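Local coordinates for periplasmic protein (Legionella pneumophila subsp. pneumophila, PDB 4FGQ) that probably acts as a calcium-dependent periplasmic cysteine protease of the bacterial transglutaminase-like family, at residues L107-A112 and M122-Y127. Residues are numbered along the deposited sequence; the frame is centred on the assembly and turned at random.
Sequences LRITYA and MVLSFY
Leu-107 sets its CD2 methyl at the edge of the Phe-126 ring, 4.0 Å from CD1, two bulky apolar groups suited to a buried face that helix 86-100 covers at Leu-107. Arg-108, on the other face, exchanges two backbone hydrogen bonds with Ser-125. Its long aliphatic stem crosses the Tyr-127 side chain at about a right angle, CD 4.0 Å from CE1; the charged end, partly exposed, adds at most a weak cation-pi attraction, and a water links NH1 to the phenol OH. Back on the helix-facing side, branched Ile-109 reaches Met-122 CG with CG2 (3.7 Å) and Leu-124 CD1 with CG1 (4.0 Å). Thr-110 exchanges backbone hydrogen bonds with Val-123. Its small hydroxyl suits a buried face because OG1, anti to the carbonyl carbon (chi1 -59°), hydrogen-bonds Ser-125 OG at 2.8 Å; a second water extends this cluster to Tyr-127 OH. At Tyr-111, flexible Met-122 turns at both later torsions (86° and 80°), bringing SD to the ring edge, 5.5 Å from the centroid, a Met-aromatic contact; CE separately touches CD1. Met-122 also touches Glu-87 of the calcium site, empty of metal in this model, beside this central antiparallel beta hairpin, consistent with the papain-like fold of clan CA.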
loop_
_atom_site.group_PDB
_atom_site.type_symbol
_atom_site.label_atom_id
_atom_site.label_comp_id
_atom_site.label_asym_id
_atom_site.label_seq_id
_atom_site.Cartn_x
_atom_site.Cartn_y
_atom_site.Cartn_z
ATOM N N LEU A 107 -3.584 -9.833 2.931
ATOM C CA LEU A 107 -3.479 -8.387 2.792
ATOM C C LEU A 107 -4.661 -7.834 2.030
ATOM O O LEU A 107 -4.977 -8.299 0.936
ATOM C CB LEU A 107 -2.190 -8.021 2.053
ATOM C CG LEU A 107 -0.889 -8.389 2.771
ATOM C CD1 LEU A 107 0.274 -8.305 1.809
ATOM C CD2 LEU A 107 -0.667 -7.443 3.943
ATOM N N ARG A 108 -5.324 -6.837 2.605
ATOM C CA ARG A 108 -6.418 -6.184 1.899
ATOM C C ARG A 108 -6.299 -4.695 2.034
ATOM O O ARG A 108 -6.300 -4.172 3.149
ATOM C CB ARG A 108 -7.772 -6.655 2.434
ATOM C CG ARG A 108 -8.048 -8.116 2.147
ATOM C CD ARG A 108 -9.428 -8.539 2.568
ATOM N NE ARG A 108 -9.590 -9.987 2.417
ATOM C CZ ARG A 108 -10.665 -10.668 2.807
ATOM N NH1 ARG A 108 -11.683 -10.038 3.375
ATOM N NH2 ARG A 108 -10.713 -11.981 2.635
ATOM N N ILE A 109 -6.164 -4.014 0.899
ATOM C CA ILE A 109 -6.172 -2.565 0.887
ATOM C C ILE A 109 -7.583 -2.138 1.277
ATOM O O ILE A 109 -8.566 -2.619 0.700
ATOM C CB ILE A 109 -5.808 -2.034 -0.503
ATOM C CG1 ILE A 109 -4.413 -2.537 -0.916
ATOM C CG2 ILE A 109 -5.878 -0.507 -0.530
ATOM C CD1 ILE A 109 -4.115 -2.385 -2.428
ATOM N N THR A 110 -7.701 -1.243 2.259
ATOM C CA THR A 110 -9.003 -0.977 2.871
ATOM C C THR A 110 -9.407 0.482 2.770
ATOM O O THR A 110 -8.685 1.360 3.233
ATOM C CB THR A 110 -9.000 -1.351 4.361
ATOM O OG1 THR A 110 -8.680 -2.740 4.492
ATOM C CG2 THR A 110 -10.369 -1.106 4.994
ATOM N N TYR A 111 -10.580 0.714 2.199
ATOM C CA TYR A 111 -11.155 2.052 2.103
ATOM C C TYR A 111 -12.073 2.216 3.302
ATOM O O TYR A 111 -13.021 1.441 3.486
ATOM C CB TYR A 111 -11.930 2.145 0.800
ATOM C CG TYR A 111 -12.625 3.458 0.487
ATOM C CD1 TYR A 111 -12.073 4.349 -0.412
ATOM C CD2 TYR A 111 -13.866 3.751 1.018
ATOM C CE1 TYR A 111 -12.724 5.526 -0.743
ATOM C CE2 TYR A 111 -14.520 4.918 0.695
ATOM C CZ TYR A 111 -13.941 5.801 -0.181
ATOM O OH TYR A 111 -14.598 6.970 -0.509
ATOM N N ALA A 112 -11.785 3.217 4.126
ATOM C CA ALA A 112 -12.518 3.418 5.363
ATOM C C ALA A 112 -13.010 4.858 5.467
ATOM O O ALA A 112 -12.435 5.768 4.874
ATOM C CB ALA A 112 -11.636 3.071 6.565
ATOM N N MET A 122 -7.707 5.631 3.199
ATOM C CA MET A 122 -7.306 4.283 2.797
ATOM C C MET A 122 -6.121 3.828 3.630
ATOM O O MET A 122 -5.183 4.603 3.878
ATOM C CB MET A 122 -6.910 4.275 1.316
ATOM C CG MET A 122 -6.772 2.900 0.667
ATOM S SD MET A 122 -8.367 2.282 0.059
ATOM C CE MET A 122 -8.585 3.140 -1.500
ATOM N N VAL A 123 -6.163 2.571 4.065
ATOM C CA VAL A 123 -5.068 1.959 4.812
ATOM C C VAL A 123 -4.814 0.582 4.225
ATOM O O VAL A 123 -5.544 0.151 3.336
ATOM C CB VAL A 123 -5.405 1.803 6.305
ATOM C CG1 VAL A 123 -5.631 3.186 6.942
ATOM C CG2 VAL A 123 -6.639 0.915 6.476
ATOM N N LEU A 124 -3.792 -0.111 4.726
ATOM C CA LEU A 124 -3.574 -1.507 4.349
ATOM C C LEU A 124 -3.866 -2.365 5.569
ATOM O O LEU A 124 -3.314 -2.121 6.636
ATOM C CB LEU A 124 -2.129 -1.724 3.887
ATOM C CG LEU A 124 -1.740 -3.175 3.573
ATOM C CD1 LEU A 124 -2.680 -3.744 2.538
ATOM C CD2 LEU A 124 -0.306 -3.196 3.056
ATOM N N SER A 125 -4.766 -3.336 5.422
ATOM C CA SER A 125 -5.107 -4.229 6.523
ATOM C C SER A 125 -4.410 -5.573 6.370
ATOM O O SER A 125 -4.440 -6.180 5.298
ATOM C CB SER A 125 -6.625 -4.462 6.567
ATOM O OG SER A 125 -7.318 -3.262 6.890
ATOM N N PHE A 126 -3.780 -6.039 7.440
ATOM C CA PHE A 126 -3.127 -7.347 7.431
ATOM C C PHE A 126 -3.932 -8.279 8.311
ATOM O O PHE A 126 -4.198 -7.955 9.469
ATOM C CB PHE A 126 -1.699 -7.227 7.974
ATOM C CG PHE A 126 -1.089 -8.549 8.351
ATOM C CD1 PHE A 126 -0.546 -9.380 7.384
ATOM C CD2 PHE A 126 -1.073 -8.972 9.679
ATOM C CE1 PHE A 126 0.004 -10.605 7.730
ATOM C CE2 PHE A 126 -0.517 -10.190 10.028
ATOM C CZ PHE A 126 0.018 -11.010 9.056
ATOM N N TYR A 127 -4.331 -9.428 7.769
ATOM C CA TYR A 127 -5.129 -10.377 8.514
ATOM C C TYR A 127 -4.289 -11.594 8.884
ATOM O O TYR A 127 -3.911 -12.365 7.995
ATOM C CB TYR A 127 -6.312 -10.843 7.657
ATOM C CG TYR A 127 -7.385 -9.796 7.452
ATOM C CD1 TYR A 127 -7.222 -8.775 6.529
ATOM C CD2 TYR A 127 -8.564 -9.843 8.178
ATOM C CE1 TYR A 127 -8.217 -7.821 6.336
ATOM C CE2 TYR A 127 -9.556 -8.890 7.994
ATOM C CZ TYR A 127 -9.371 -7.891 7.076
ATOM O OH TYR A 127 -10.368 -6.956 6.899
HETATM O O HOH W 1 -12.052 -7.390 4.490
HETATM O O HOH W 2 -10.404 -4.579 5.677
#